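PDB 3C2G: Sys-1 protein from Caenorhabditis elegans, which acts as a beta-catenin-type transcription coregulator in the Wnt signaling asymmetry pathway, activating or repressing target genes through direct partners such as the TCF factor POP-1. Local coordinates for residues G184-A189 with I257-R262; A189-F194 with F264-L269; R195-K200 with D206-N211; G223-L228 with L269-S274. All blocks are in the same frame, centred on the assembly; numbering follows the deposited sequence.

Interaction 1: residues G184-A189 with I257-R262; sequences GMINPA and IQVIIR
Next to Pro188, which packs on Arg262, the capping bond within 184-189 runs from Ala189 N to Asn187 OD1, 3.0 Å and bent to 154° at the hydrogen. The donor lies in the carbonyl plane, on a lone pair, and the bond caps the start of helix 189-198, one of the stacked helices of the armadillo domain. This capped turn presents Pro188 to helix 251-270. The proline comes down on the Arg262 guanidinium, with CB 3.9 Å above the plane, over its centre. Arg262 CG stands anti to its carbonyl carbon (chi1 -69°), and the chain then runs extended from CG to NE, laying the flat group under the proline. Pro188 O is 3.6 Å from Arg262 NH1, too far for a hydrogen bond. Arg262 also packs on Phe191 and Ile192 of helix 189-198. With Arg262 cut back to an alanine, Pro188 CB would probably lose its flat partner, and Phe191 and Ile192 a cover. On the buried side Ile186 points toward Val259, with Val231 of helix 224-239 beside Ile186; the backbone there is held by Ile186 O, which bonds to His255 NE2. The apolar meeting itself is loose: Ile186 CD1 lies 4.4 Å from Val259 CG1.

Interaction 2: residues A189-F194 with F264-L269; sequences AIFIIF and FDLLGL
Leu266 carries its side of this helix-helix contact by itself, reaching from helix 251-270 to two phenylalanines one turn apart on helix 189-198. Its CD2 methyl lies 4.1 Å from Phe191 CD1 and 4.1 Å from Phe194 CB, and CD1 is at 4.1 Å from that same Phe194 CB. Phe194 thus offers its methylene, and its ring leads away from the interface; the methyl comes to both rings obliquely. CG of Leu266 lies anti to the backbone N (chi1 -175°), which sends both methyls across the gap, where CA atoms of Phe191 and Leu266 are 7.3 Å apart. A second shell fixes the aromatic pieces. Phe191 is flanked by Ile186, Arg262 and Thr263, and the Phe194 ring meets Phe208 of helix 202-210 edge-to-face. At the rim, Asp265 makes a salt bridge to Arg195, just past 189-194, adding a charged tie between the same two helices. Beyond, Phe264 and Leu267 turn to helix 298-311, so helix 251-270 is packed on both of these neighbours. Every touching group here is buried hydrocarbon, at ordinary van der Waals distance; the pairing of the two segments therefore rests on shape and exclusion of water.

Interaction 3: residues R195-K200 with D206-N211; sequences RFIISK and DYFIWN
Two torsions bring Ile197 and Ile198 to the ring of Phe208. Ile197 puts CG1 in the crowded position between its backbone N and carbonyl carbon (chi1 64°), and CD1 goes out toward helix 202-210. In Ile198, CG1 lies anti to the carbonyl carbon (chi1 -84°), which brings the longer branch up to the ring although CB does not point there. The Phe208 ring sets its tip against Ile197 and its flank against Ile198. Ile198 CG1 is in the ring plane at the edge, 3.5 Å from Phe208 CE2, and Ile198 CD1 follows at 3.7 Å from Phe208 CD2. Further along the rim, Ile197 CD1 stands 3.9 Å from Phe208 CZ, also close to the plane, its side chain crossing that of Phe208 at about a right angle. Ile198 turns onward to Leu266, Leu269 and Leu270 of helix 251-270, while Leu164 covers Ile197. Without the Phe208 ring, as with an alanine, a gap is likely to open beside Ile197 and Ile198, and the Phe194 ring would lose its edge-to-face partner. All three touching residues are buried, and the contact between these segments of helices 189-198 and 202-210 is apolar, aliphatic branches against an aromatic rim, resting on close fit and exclusion of water.

Interaction 4: residues G223-L228 with L269-S274; sequences GLIIKL and LLLHDS
Leu270 meets Leu224 and Leu228 across the contact, and its carbonyl O lies at the edge of the His272 ring, in the ring plane. Asp273 CG lies 3.4 Å above one face of that ring, offset toward the rim, and His272 NE2 bonds to Asp206 OD1, tying the turn to helix 202-210. The hydrophobic contact is made by leucine and isoleucine ends. Leu270 CD1 comes to 3.8 Å from Leu224 CD1 and 3.9 Å from Leu228 CD1, entering between two residues one helical turn apart; each of those side chains crosses Leu270 at about a right angle. Leu270 holds CG anti to its carbonyl carbon (chi1 -79°), which carries CD1 in between them. Beside it Ile225 CD1 meets Leu271 CD2 at 3.8 Å, obliquely. Ile225 and Leu271 both rest on Phe280, and Leu224 is bound through its backbone to Phe208. Leu271 is the centre of an inverse gamma turn, closed by the bond from His272 N to Leu270 O at 2.8 Å, and at the N-cap Asp273 OD1 bonds to Ala276 N. A tight turn thus ends helix 251-270 and a capping aspartate starts helix 274-282, with Leu270 and Leu271 packed on helix 224-239: a sharp turn between successive helices, as is found in armadillo solenoids.

In the fold
Three of the four contacts use helix 251-270 or its C-terminal end, in the all-helical armadillo domain. Interactions 1, 2 and 4 lie along it in turn, and interaction 3 joins two of its neighbours, helices 189-198 and 202-210. Centres of interactions 1 and 2 are about 10 Å apart, as are 2 and 3 and also 2 and 4, while 3 and 4 are about 8 Å apart; interaction 1 is about 18 Å from 3. Along the chain interaction 3 is nested within the loops closed by 1 and 2 and closes before 4 opens, whereas 1, 2 and 4 cross one another. Local and distant pairings thus merge into one continuous core of the elongated domain.

Interaction 1: residues G184-A189 with I257-R262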
loop_
_atom_site.group_PDB
_atom_site.type_symbol
_atom_site.label_atom_id
_atom_site.label_comp_id
_atom_site.label_asym_id
_atom_site.label_seq_id
_atom_site.Cartn_x
_atom_site.Cartn_y
_atom_site.Cartn_z
ATOM N N GLY A 184 -11.402 20.968 -13.427
ATOM C CA GLY A 184 -11.829 20.507 -14.744
ATOM C C GLY A 184 -10.780 20.775 -15.808
ATOM O O GLY A 184 -10.787 20.130 -16.848
HETATM N N MSE A 185 -9.880 21.729 -15.532
HETATM C CA MSE A 185 -8.713 22.043 -16.386
HETATM C C MSE A 185 -7.609 20.980 -16.366
HETATM O O MSE A 185 -6.683 21.056 -17.166
HETATM C CB MSE A 185 -8.060 23.366 -15.954
HETATM C CG MSE A 185 -8.944 24.597 -16.018
HETATM SE SE MSE A 185 -9.329 25.142 -17.855
HETATM C CE MSE A 185 -10.652 26.565 -17.471
ATOM N N ILE A 186 -7.685 20.019 -15.445
ATOM C CA ILE A 186 -6.577 19.094 -15.218
ATOM C C ILE A 186 -6.643 17.903 -16.171
ATOM O O ILE A 186 -7.444 16.983 -15.984
ATOM C CB ILE A 186 -6.495 18.618 -13.728
ATOM C CG1 ILE A 186 -6.444 19.813 -12.776
ATOM C CG2 ILE A 186 -5.283 17.721 -13.493
ATOM C CD1 ILE A 186 -6.605 19.449 -11.319
ATOM N N ASN A 187 -5.808 17.931 -17.207
ATOM C CA ASN A 187 -5.675 16.797 -18.113
ATOM C C ASN A 187 -5.084 15.589 -17.369
ATOM O O ASN A 187 -4.072 15.720 -16.688
ATOM C CB ASN A 187 -4.777 17.179 -19.294
ATOM C CG ASN A 187 -4.899 16.213 -20.456
ATOM O OD1 ASN A 187 -4.477 15.055 -20.383
ATOM N ND2 ASN A 187 -5.479 16.689 -21.544
ATOM N N PRO A 188 -5.706 14.407 -17.501
ATOM C CA PRO A 188 -5.206 13.193 -16.831
ATOM C C PRO A 188 -3.738 12.877 -17.112
ATOM O O PRO A 188 -3.047 12.342 -16.241
ATOM C CB PRO A 188 -6.097 12.085 -17.402
ATOM C CG PRO A 188 -7.358 12.774 -17.773
ATOM C CD PRO A 188 -6.937 14.141 -18.270
ATOM N N ALA A 189 -3.266 13.206 -18.311
ATOM C CA ALA A 189 -1.872 12.996 -18.687
ATOM C C ALA A 189 -0.892 13.674 -17.735
ATOM O O ALA A 189 0.232 13.212 -17.584
ATOM C CB ALA A 189 -1.628 13.470 -20.114
ATOM N N ILE A 257 -14.148 12.678 -10.480
ATOM C CA ILE A 257 -13.943 11.492 -9.668
ATOM C C ILE A 257 -12.572 10.945 -9.980
ATOM O O ILE A 257 -11.782 10.628 -9.078
ATOM C CB ILE A 257 -15.030 10.423 -9.926
ATOM C CG1 ILE A 257 -16.324 10.799 -9.187
ATOM C CG2 ILE A 257 -14.554 9.014 -9.500
ATOM C CD1 ILE A 257 -17.540 9.973 -9.602
ATOM N N GLN A 258 -12.291 10.856 -11.277
ATOM C CA GLN A 258 -11.014 10.346 -11.778
ATOM C C GLN A 258 -9.858 11.245 -11.322
ATOM O O GLN A 258 -8.798 10.746 -10.966
ATOM C CB GLN A 258 -11.070 10.191 -13.305
ATOM C CG GLN A 258 -10.381 8.931 -13.865
ATOM C CD GLN A 258 -10.932 7.592 -13.316
ATOM O OE1 GLN A 258 -12.146 7.414 -13.126
ATOM N NE2 GLN A 258 -10.025 6.644 -13.073
ATOM N N VAL A 259 -10.068 12.557 -11.306
ATOM C CA VAL A 259 -9.074 13.473 -10.766
ATOM C C VAL A 259 -8.757 13.163 -9.285
ATOM O O VAL A 259 -7.598 13.193 -8.870
ATOM C CB VAL A 259 -9.511 14.945 -10.909
ATOM C CG1 VAL A 259 -8.675 15.852 -9.990
ATOM C CG2 VAL A 259 -9.389 15.401 -12.349
ATOM N N ILE A 260 -9.786 12.852 -8.499
ATOM C CA ILE A 260 -9.599 12.512 -7.089
ATOM C C ILE A 260 -8.823 11.191 -6.917
ATOM O O ILE A 260 -7.929 11.082 -6.072
ATOM C CB ILE A 260 -10.959 12.435 -6.372
ATOM C CG1 ILE A 260 -11.563 13.824 -6.238
ATOM C CG2 ILE A 260 -10.837 11.727 -5.013
ATOM C CD1 ILE A 260 -13.067 13.789 -6.131
ATOM N N ILE A 261 -9.181 10.196 -7.715
ATOM C CA ILE A 261 -8.539 8.892 -7.672
ATOM C C ILE A 261 -7.059 8.960 -8.054
ATOM O O ILE A 261 -6.216 8.367 -7.392
ATOM C CB ILE A 261 -9.303 7.864 -8.543
ATOM C CG1 ILE A 261 -10.678 7.580 -7.913
ATOM C CG2 ILE A 261 -8.493 6.592 -8.716
ATOM C CD1 ILE A 261 -11.608 6.687 -8.722
ATOM N N ARG A 262 -6.736 9.701 -9.097
ATOM C CA ARG A 262 -5.344 9.855 -9.486
ATOM C C ARG A 262 -4.550 10.705 -8.487
ATOM O O ARG A 262 -3.340 10.544 -8.353
ATOM C CB ARG A 262 -5.236 10.424 -10.909
ATOM C CG ARG A 262 -5.701 9.447 -12.016
ATOM C CD ARG A 262 -5.601 10.130 -13.388
ATOM N NE ARG A 262 -6.143 9.338 -14.495
ATOM C CZ ARG A 262 -5.414 8.791 -15.467
ATOM N NH1 ARG A 262 -4.090 8.943 -15.488
ATOM N NH2 ARG A 262 -6.012 8.096 -16.427
#

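Interaction 2: residues A189-F194 with F264-L269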
loop_
_atom_site.group_PDB
_atom_site.type_symbol
_atom_site.label_atom_id
_atom_site.label_comp_id
_atom_site.label_asym_id
_atom_site.label_seq_id
_atom_site.Cartn_x
_atom_site.Cartn_y
_atom_site.Cartn_z
ATOM N N ALA A 189 -3.266 13.206 -18.311
ATOM C CA ALA A 189 -1.872 12.996 -18.687
ATOM C C ALA A 189 -0.892 13.674 -17.735
ATOM O O ALA A 189 0.232 13.212 -17.584
ATOM C CB ALA A 189 -1.628 13.470 -20.114
ATOM N N ILE A 190 -1.311 14.769 -17.111
ATOM C CA ILE A 190 -0.508 15.412 -16.079
ATOM C C ILE A 190 -0.135 14.424 -14.968
ATOM O O ILE A 190 0.973 14.476 -14.442
ATOM C CB ILE A 190 -1.214 16.649 -15.504
ATOM C CG1 ILE A 190 -1.117 17.794 -16.514
ATOM C CG2 ILE A 190 -0.579 17.092 -14.205
ATOM C CD1 ILE A 190 -2.289 18.729 -16.488
ATOM N N PHE A 191 -1.041 13.503 -14.648
ATOM C CA PHE A 191 -0.739 12.466 -13.672
ATOM C C PHE A 191 0.227 11.432 -14.214
ATOM O O PHE A 191 1.183 11.064 -13.539
ATOM C CB PHE A 191 -2.024 11.810 -13.147
ATOM C CG PHE A 191 -2.867 12.741 -12.321
ATOM C CD1 PHE A 191 -2.541 12.996 -10.994
ATOM C CD2 PHE A 191 -3.967 13.392 -12.884
ATOM C CE1 PHE A 191 -3.312 13.868 -10.221
ATOM C CE2 PHE A 191 -4.740 14.269 -12.132
ATOM C CZ PHE A 191 -4.418 14.512 -10.795
ATOM N N ILE A 192 -0.024 10.965 -15.433
ATOM C CA ILE A 192 0.854 9.994 -16.099
ATOM C C ILE A 192 2.314 10.450 -16.085
ATOM O O ILE A 192 3.197 9.674 -15.742
ATOM C CB ILE A 192 0.382 9.719 -17.543
ATOM C CG1 ILE A 192 -1.062 9.180 -17.545
ATOM C CG2 ILE A 192 1.321 8.755 -18.251
ATOM C CD1 ILE A 192 -1.280 7.895 -16.713
ATOM N N ILE A 193 2.544 11.721 -16.398
ATOM C CA ILE A 193 3.882 12.293 -16.458
ATOM C C ILE A 193 4.542 12.400 -15.077
ATOM O O ILE A 193 5.696 12.007 -14.912
ATOM C CB ILE A 193 3.871 13.676 -17.164
ATOM C CG1 ILE A 193 3.376 13.527 -18.604
ATOM C CG2 ILE A 193 5.251 14.306 -17.134
ATOM C CD1 ILE A 193 2.769 14.770 -19.182
ATOM N N PHE A 194 3.824 12.944 -14.097
ATOM C CA PHE A 194 4.289 12.944 -12.707
ATOM C C PHE A 194 4.640 11.536 -12.241
ATOM O O PHE A 194 5.724 11.302 -11.723
ATOM C CB PHE A 194 3.260 13.568 -11.768
ATOM C CG PHE A 194 3.447 15.036 -11.566
ATOM C CD1 PHE A 194 4.646 15.534 -11.056
ATOM C CD2 PHE A 194 2.434 15.926 -11.875
ATOM C CE1 PHE A 194 4.843 16.900 -10.872
ATOM C CE2 PHE A 194 2.618 17.298 -11.692
ATOM C CZ PHE A 194 3.828 17.785 -11.189
ATOM N N PHE A 264 -5.164 10.514 -5.205
ATOM C CA PHE A 264 -4.879 9.513 -4.186
ATOM C C PHE A 264 -3.682 8.664 -4.612
ATOM O O PHE A 264 -2.766 8.436 -3.825
ATOM C CB PHE A 264 -6.093 8.596 -3.908
ATOM C CG PHE A 264 -7.234 9.253 -3.143
ATOM C CD1 PHE A 264 -7.006 10.265 -2.220
ATOM C CD2 PHE A 264 -8.549 8.809 -3.333
ATOM C CE1 PHE A 264 -8.072 10.834 -1.503
ATOM C CE2 PHE A 264 -9.619 9.369 -2.624
ATOM C CZ PHE A 264 -9.382 10.381 -1.708
ATOM N N ASP A 265 -3.696 8.193 -5.854
ATOM C CA ASP A 265 -2.610 7.369 -6.394
ATOM C C ASP A 265 -1.262 8.098 -6.368
ATOM O O ASP A 265 -0.258 7.518 -5.979
ATOM C CB ASP A 265 -2.945 6.913 -7.820
ATOM C CG ASP A 265 -1.873 5.994 -8.419
ATOM O OD1 ASP A 265 -1.578 4.927 -7.825
ATOM O OD2 ASP A 265 -1.319 6.340 -9.488
ATOM N N LEU A 266 -1.244 9.373 -6.759
ATOM C CA LEU A 266 -0.004 10.153 -6.769
ATOM C C LEU A 266 0.549 10.391 -5.340
ATOM O O LEU A 266 1.736 10.133 -5.076
ATOM C CB LEU A 266 -0.180 11.460 -7.548
ATOM C CG LEU A 266 1.046 12.353 -7.752
ATOM C CD1 LEU A 266 2.247 11.595 -8.335
ATOM C CD2 LEU A 266 0.709 13.582 -8.612
ATOM N N LEU A 267 -0.305 10.841 -4.422
ATOM C CA LEU A 267 0.072 10.922 -2.999
ATOM C C LEU A 267 0.617 9.598 -2.443
ATOM O O LEU A 267 1.608 9.593 -1.724
ATOM C CB LEU A 267 -1.108 11.377 -2.161
ATOM C CG LEU A 267 -1.446 12.839 -2.362
ATOM C CD1 LEU A 267 -2.863 13.078 -1.920
ATOM C CD2 LEU A 267 -0.438 13.714 -1.640
ATOM N N GLY A 268 -0.013 8.484 -2.799
ATOM C CA GLY A 268 0.539 7.178 -2.480
ATOM C C GLY A 268 1.990 7.021 -2.917
ATOM O O GLY A 268 2.821 6.516 -2.164
ATOM N N LEU A 269 2.314 7.453 -4.138
ATOM C CA LEU A 269 3.683 7.340 -4.609
ATOM C C LEU A 269 4.635 8.305 -3.943
ATOM O O LEU A 269 5.799 7.969 -3.730
ATOM C CB LEU A 269 3.756 7.474 -6.124
ATOM C CG LEU A 269 4.175 6.123 -6.708
ATOM C CD1 LEU A 269 3.187 5.637 -7.798
ATOM C CD2 LEU A 269 5.637 6.177 -7.194
#

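Interaction 3: residues R195-K200 with D206-N211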
loop_
_atom_site.group_PDB
_atom_site.type_symbol
_atom_site.label_atom_id
_atom_site.label_comp_id
_atom_site.label_asym_id
_atom_site.label_seq_id
_atom_site.Cartn_x
_atom_site.Cartn_y
_atom_site.Cartn_z
ATOM N N ARG A 195 3.747 10.590 -12.469
ATOM C CA ARG A 195 4.025 9.222 -12.088
ATOM C C ARG A 195 5.335 8.756 -12.709
ATOM O O ARG A 195 6.149 8.116 -12.049
ATOM C CB ARG A 195 2.877 8.310 -12.511
ATOM C CG ARG A 195 3.063 6.852 -12.128
ATOM C CD ARG A 195 1.877 6.007 -12.579
ATOM N NE ARG A 195 2.000 4.626 -12.124
ATOM C CZ ARG A 195 1.505 4.168 -10.978
ATOM N NH1 ARG A 195 0.848 4.982 -10.160
ATOM N NH2 ARG A 195 1.667 2.892 -10.649
ATOM N N PHE A 196 5.538 9.111 -13.976
ATOM C CA PHE A 196 6.645 8.624 -14.768
ATOM C C PHE A 196 7.999 9.182 -14.324
ATOM O O PHE A 196 8.964 8.435 -14.236
ATOM C CB PHE A 196 6.366 8.917 -16.255
ATOM C CG PHE A 196 7.472 8.496 -17.188
ATOM C CD1 PHE A 196 7.681 7.150 -17.486
ATOM C CD2 PHE A 196 8.295 9.453 -17.778
ATOM C CE1 PHE A 196 8.707 6.756 -18.348
ATOM C CE2 PHE A 196 9.317 9.073 -18.656
ATOM C CZ PHE A 196 9.524 7.717 -18.937
ATOM N N ILE A 197 8.072 10.476 -14.040
ATOM C CA ILE A 197 9.340 11.088 -13.656
ATOM C C ILE A 197 9.697 10.819 -12.192
ATOM O O ILE A 197 10.865 10.881 -11.802
ATOM C CB ILE A 197 9.381 12.624 -13.932
ATOM C CG1 ILE A 197 8.357 13.369 -13.081
ATOM C CG2 ILE A 197 9.189 12.932 -15.422
ATOM C CD1 ILE A 197 8.446 14.875 -13.202
ATOM N N ILE A 198 8.679 10.530 -11.390
ATOM C CA ILE A 198 8.835 10.279 -9.963
ATOM C C ILE A 198 9.303 8.852 -9.729
ATOM O O ILE A 198 9.990 8.574 -8.760
ATOM C CB ILE A 198 7.497 10.525 -9.234
ATOM C CG1 ILE A 198 7.338 12.006 -8.912
ATOM C CG2 ILE A 198 7.371 9.696 -7.981
ATOM C CD1 ILE A 198 5.897 12.405 -8.601
ATOM N N SER A 199 8.929 7.953 -10.628
ATOM C CA SER A 199 9.183 6.534 -10.443
ATOM C C SER A 199 10.656 6.234 -10.169
ATOM O O SER A 199 11.523 6.531 -10.996
ATOM C CB SER A 199 8.689 5.744 -11.649
ATOM O OG SER A 199 8.861 4.360 -11.431
ATOM N N LYS A 200 10.913 5.662 -8.987
ATOM C CA LYS A 200 12.255 5.239 -8.535
ATOM C C LYS A 200 13.248 6.397 -8.317
ATOM O O LYS A 200 14.468 6.185 -8.244
ATOM C CB LYS A 200 12.845 4.161 -9.459
ATOM C CG LYS A 200 11.987 2.904 -9.588
ATOM C CD LYS A 200 12.741 1.791 -10.327
ATOM C CE LYS A 200 11.880 0.529 -10.480
ATOM N NZ LYS A 200 12.474 -0.450 -11.452
ATOM N N ASP A 206 11.040 13.833 -2.632
ATOM C CA ASP A 206 11.397 14.795 -1.594
ATOM C C ASP A 206 11.515 16.213 -2.112
ATOM O O ASP A 206 11.315 17.162 -1.361
ATOM C CB ASP A 206 12.699 14.391 -0.909
ATOM C CG ASP A 206 12.509 13.274 0.088
ATOM O OD1 ASP A 206 11.353 12.964 0.444
ATOM O OD2 ASP A 206 13.523 12.702 0.524
ATOM N N TYR A 207 11.861 16.375 -3.380
ATOM C CA TYR A 207 11.882 17.721 -3.930
ATOM C C TYR A 207 10.453 18.238 -4.074
ATOM O O TYR A 207 10.168 19.385 -3.730
ATOM C CB TYR A 207 12.659 17.824 -5.257
ATOM C CG TYR A 207 12.589 19.222 -5.834
ATOM C CD1 TYR A 207 13.178 20.298 -5.168
ATOM C CD2 TYR A 207 11.892 19.478 -7.016
ATOM C CE1 TYR A 207 13.095 21.593 -5.672
ATOM C CE2 TYR A 207 11.803 20.779 -7.536
ATOM C CZ TYR A 207 12.411 21.828 -6.854
ATOM O OH TYR A 207 12.331 23.115 -7.350
ATOM N N PHE A 208 9.562 17.378 -4.560
ATOM C CA PHE A 208 8.152 17.740 -4.722
ATOM C C PHE A 208 7.435 18.012 -3.403
ATOM O O PHE A 208 6.645 18.940 -3.313
ATOM C CB PHE A 208 7.397 16.677 -5.523
ATOM C CG PHE A 208 7.777 16.630 -6.974
ATOM C CD1 PHE A 208 8.052 17.798 -7.676
ATOM C CD2 PHE A 208 7.834 15.413 -7.648
ATOM C CE1 PHE A 208 8.397 17.749 -9.017
ATOM C CE2 PHE A 208 8.173 15.354 -8.989
ATOM C CZ PHE A 208 8.454 16.520 -9.674
ATOM N N ILE A 209 7.718 17.199 -2.390
ATOM C CA ILE A 209 7.120 17.364 -1.076
ATOM C C ILE A 209 7.705 18.574 -0.351
ATOM O O ILE A 209 6.996 19.537 -0.048
ATOM C CB ILE A 209 7.338 16.109 -0.210
ATOM C CG1 ILE A 209 6.554 14.929 -0.769
ATOM C CG2 ILE A 209 6.920 16.363 1.226
ATOM C CD1 ILE A 209 7.090 13.597 -0.309
ATOM N N TRP A 210 9.007 18.521 -0.095
ATOM C CA TRP A 210 9.638 19.434 0.838
ATOM C C TRP A 210 10.185 20.707 0.205
ATOM O O TRP A 210 10.399 21.692 0.901
ATOM C CB TRP A 210 10.724 18.703 1.621
ATOM C CG TRP A 210 10.181 17.560 2.414
ATOM C CD1 TRP A 210 10.362 16.232 2.169
ATOM C CD2 TRP A 210 9.339 17.644 3.568
ATOM N NE1 TRP A 210 9.707 15.482 3.109
ATOM C CE2 TRP A 210 9.060 16.323 3.975
ATOM C CE3 TRP A 210 8.792 18.709 4.299
ATOM C CZ2 TRP A 210 8.261 16.034 5.091
ATOM C CZ3 TRP A 210 8.000 18.422 5.405
ATOM C CH2 TRP A 210 7.743 17.095 5.790
ATOM N N ASN A 211 10.415 20.690 -1.105
ATOM C CA ASN A 211 10.962 21.857 -1.804
ATOM C C ASN A 211 12.196 22.403 -1.070
ATOM O O ASN A 211 12.338 23.611 -0.880
ATOM C CB ASN A 211 9.872 22.932 -1.955
ATOM C CG ASN A 211 10.159 23.929 -3.076
ATOM O OD1 ASN A 211 11.313 24.177 -3.441
ATOM N ND2 ASN A 211 9.094 24.520 -3.618
#

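Interaction 4: residues G223-L228 with L269-S274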
loop_
_atom_site.group_PDB
_atom_site.type_symbol
_atom_site.label_atom_id
_atom_site.label_comp_id
_atom_site.label_asym_id
_atom_site.label_seq_id
_atom_site.Cartn_x
_atom_site.Cartn_y
_atom_site.Cartn_z
ATOM N N GLY A 223 4.781 23.041 -2.331
ATOM C CA GLY A 223 4.958 21.623 -2.587
ATOM C C GLY A 223 3.663 20.874 -2.806
ATOM O O GLY A 223 2.563 21.418 -2.641
ATOM N N LEU A 224 3.802 19.599 -3.145
ATOM C CA LEU A 224 2.675 18.813 -3.614
ATOM C C LEU A 224 1.698 18.335 -2.552
ATOM O O LEU A 224 0.557 18.022 -2.870
ATOM C CB LEU A 224 3.150 17.628 -4.457
ATOM C CG LEU A 224 3.579 17.985 -5.876
ATOM C CD1 LEU A 224 3.530 16.745 -6.710
ATOM C CD2 LEU A 224 2.691 19.057 -6.475
ATOM N N ILE A 225 2.121 18.262 -1.300
ATOM C CA ILE A 225 1.208 17.806 -0.287
ATOM C C ILE A 225 0.072 18.818 -0.140
ATOM O O ILE A 225 -1.103 18.447 -0.183
ATOM C CB ILE A 225 1.919 17.487 1.050
ATOM C CG1 ILE A 225 2.807 16.253 0.876
ATOM C CG2 ILE A 225 0.909 17.249 2.149
ATOM C CD1 ILE A 225 3.457 15.758 2.153
ATOM N N ILE A 226 0.411 20.092 -0.005
ATOM C CA ILE A 226 -0.617 21.124 0.147
ATOM C C ILE A 226 -1.463 21.246 -1.132
ATOM O O ILE A 226 -2.696 21.404 -1.077
ATOM C CB ILE A 226 0.021 22.482 0.548
ATOM C CG1 ILE A 226 0.757 22.355 1.894
ATOM C CG2 ILE A 226 -1.010 23.616 0.590
ATOM C CD1 ILE A 226 -0.146 22.047 3.103
ATOM N N LYS A 227 -0.795 21.144 -2.275
ATOM C CA LYS A 227 -1.445 21.317 -3.560
ATOM C C LYS A 227 -2.383 20.163 -3.879
ATOM O O LYS A 227 -3.553 20.384 -4.220
ATOM C CB LYS A 227 -0.423 21.481 -4.672
ATOM C CG LYS A 227 0.250 22.842 -4.724
ATOM C CD LYS A 227 1.008 22.936 -6.047
ATOM C CE LYS A 227 2.061 24.012 -6.054
ATOM N NZ LYS A 227 2.354 24.377 -7.464
ATOM N N LEU A 228 -1.886 18.940 -3.737
ATOM C CA LEU A 228 -2.706 17.779 -4.012
ATOM C C LEU A 228 -3.917 17.692 -3.082
ATOM O O LEU A 228 -5.001 17.305 -3.527
ATOM C CB LEU A 228 -1.864 16.508 -4.017
ATOM C CG LEU A 228 -0.928 16.436 -5.241
ATOM C CD1 LEU A 228 -0.060 15.177 -5.220
ATOM C CD2 LEU A 228 -1.722 16.534 -6.567
ATOM N N LEU A 269 2.314 7.453 -4.138
ATOM C CA LEU A 269 3.683 7.340 -4.609
ATOM C C LEU A 269 4.635 8.305 -3.943
ATOM O O LEU A 269 5.799 7.969 -3.730
ATOM C CB LEU A 269 3.756 7.474 -6.124
ATOM C CG LEU A 269 4.175 6.123 -6.708
ATOM C CD1 LEU A 269 3.187 5.637 -7.798
ATOM C CD2 LEU A 269 5.637 6.177 -7.194
ATOM N N LEU A 270 4.157 9.493 -3.606
ATOM C CA LEU A 270 5.034 10.495 -3.031
ATOM C C LEU A 270 5.427 10.169 -1.598
ATOM O O LEU A 270 6.564 10.390 -1.196
ATOM C CB LEU A 270 4.371 11.864 -3.065
ATOM C CG LEU A 270 4.399 12.604 -4.390
ATOM C CD1 LEU A 270 3.404 13.751 -4.325
ATOM C CD2 LEU A 270 5.814 13.108 -4.687
ATOM N N LEU A 271 4.477 9.647 -0.825
ATOM C CA LEU A 271 4.680 9.463 0.607
ATOM C C LEU A 271 5.471 8.191 0.908
ATOM O O LEU A 271 4.935 7.222 1.436
ATOM C CB LEU A 271 3.329 9.490 1.322
ATOM C CG LEU A 271 2.494 10.732 1.006
ATOM C CD1 LEU A 271 1.100 10.545 1.557
ATOM C CD2 LEU A 271 3.133 12.050 1.495
ATOM N N HIS A 272 6.749 8.210 0.550
ATOM C CA HIS A 272 7.584 7.010 0.569
ATOM C C HIS A 272 8.057 6.568 1.964
ATOM O O HIS A 272 8.327 5.385 2.189
ATOM C CB HIS A 272 8.774 7.191 -0.379
ATOM C CG HIS A 272 9.623 8.387 -0.072
ATOM N ND1 HIS A 272 10.870 8.284 0.508
ATOM C CD2 HIS A 272 9.405 9.712 -0.263
ATOM C CE1 HIS A 272 11.385 9.495 0.653
ATOM N NE2 HIS A 272 10.514 10.379 0.201
ATOM N N ASP A 273 8.152 7.509 2.901
ATOM C CA ASP A 273 8.700 7.213 4.220
ATOM C C ASP A 273 7.963 7.928 5.346
ATOM O O ASP A 273 6.991 8.651 5.103
ATOM C CB ASP A 273 10.196 7.559 4.266
ATOM C CG ASP A 273 10.475 9.048 4.071
ATOM O OD1 ASP A 273 9.576 9.890 4.283
ATOM O OD2 ASP A 273 11.619 9.380 3.715
ATOM N N SER A 274 8.466 7.725 6.569
ATOM C CA SER A 274 7.888 8.263 7.800
ATOM C C SER A 274 7.759 9.783 7.840
ATOM O O SER A 274 6.764 10.308 8.348
ATOM C CB SER A 274 8.706 7.791 8.998
ATOM O OG SER A 274 8.689 6.373 9.070
#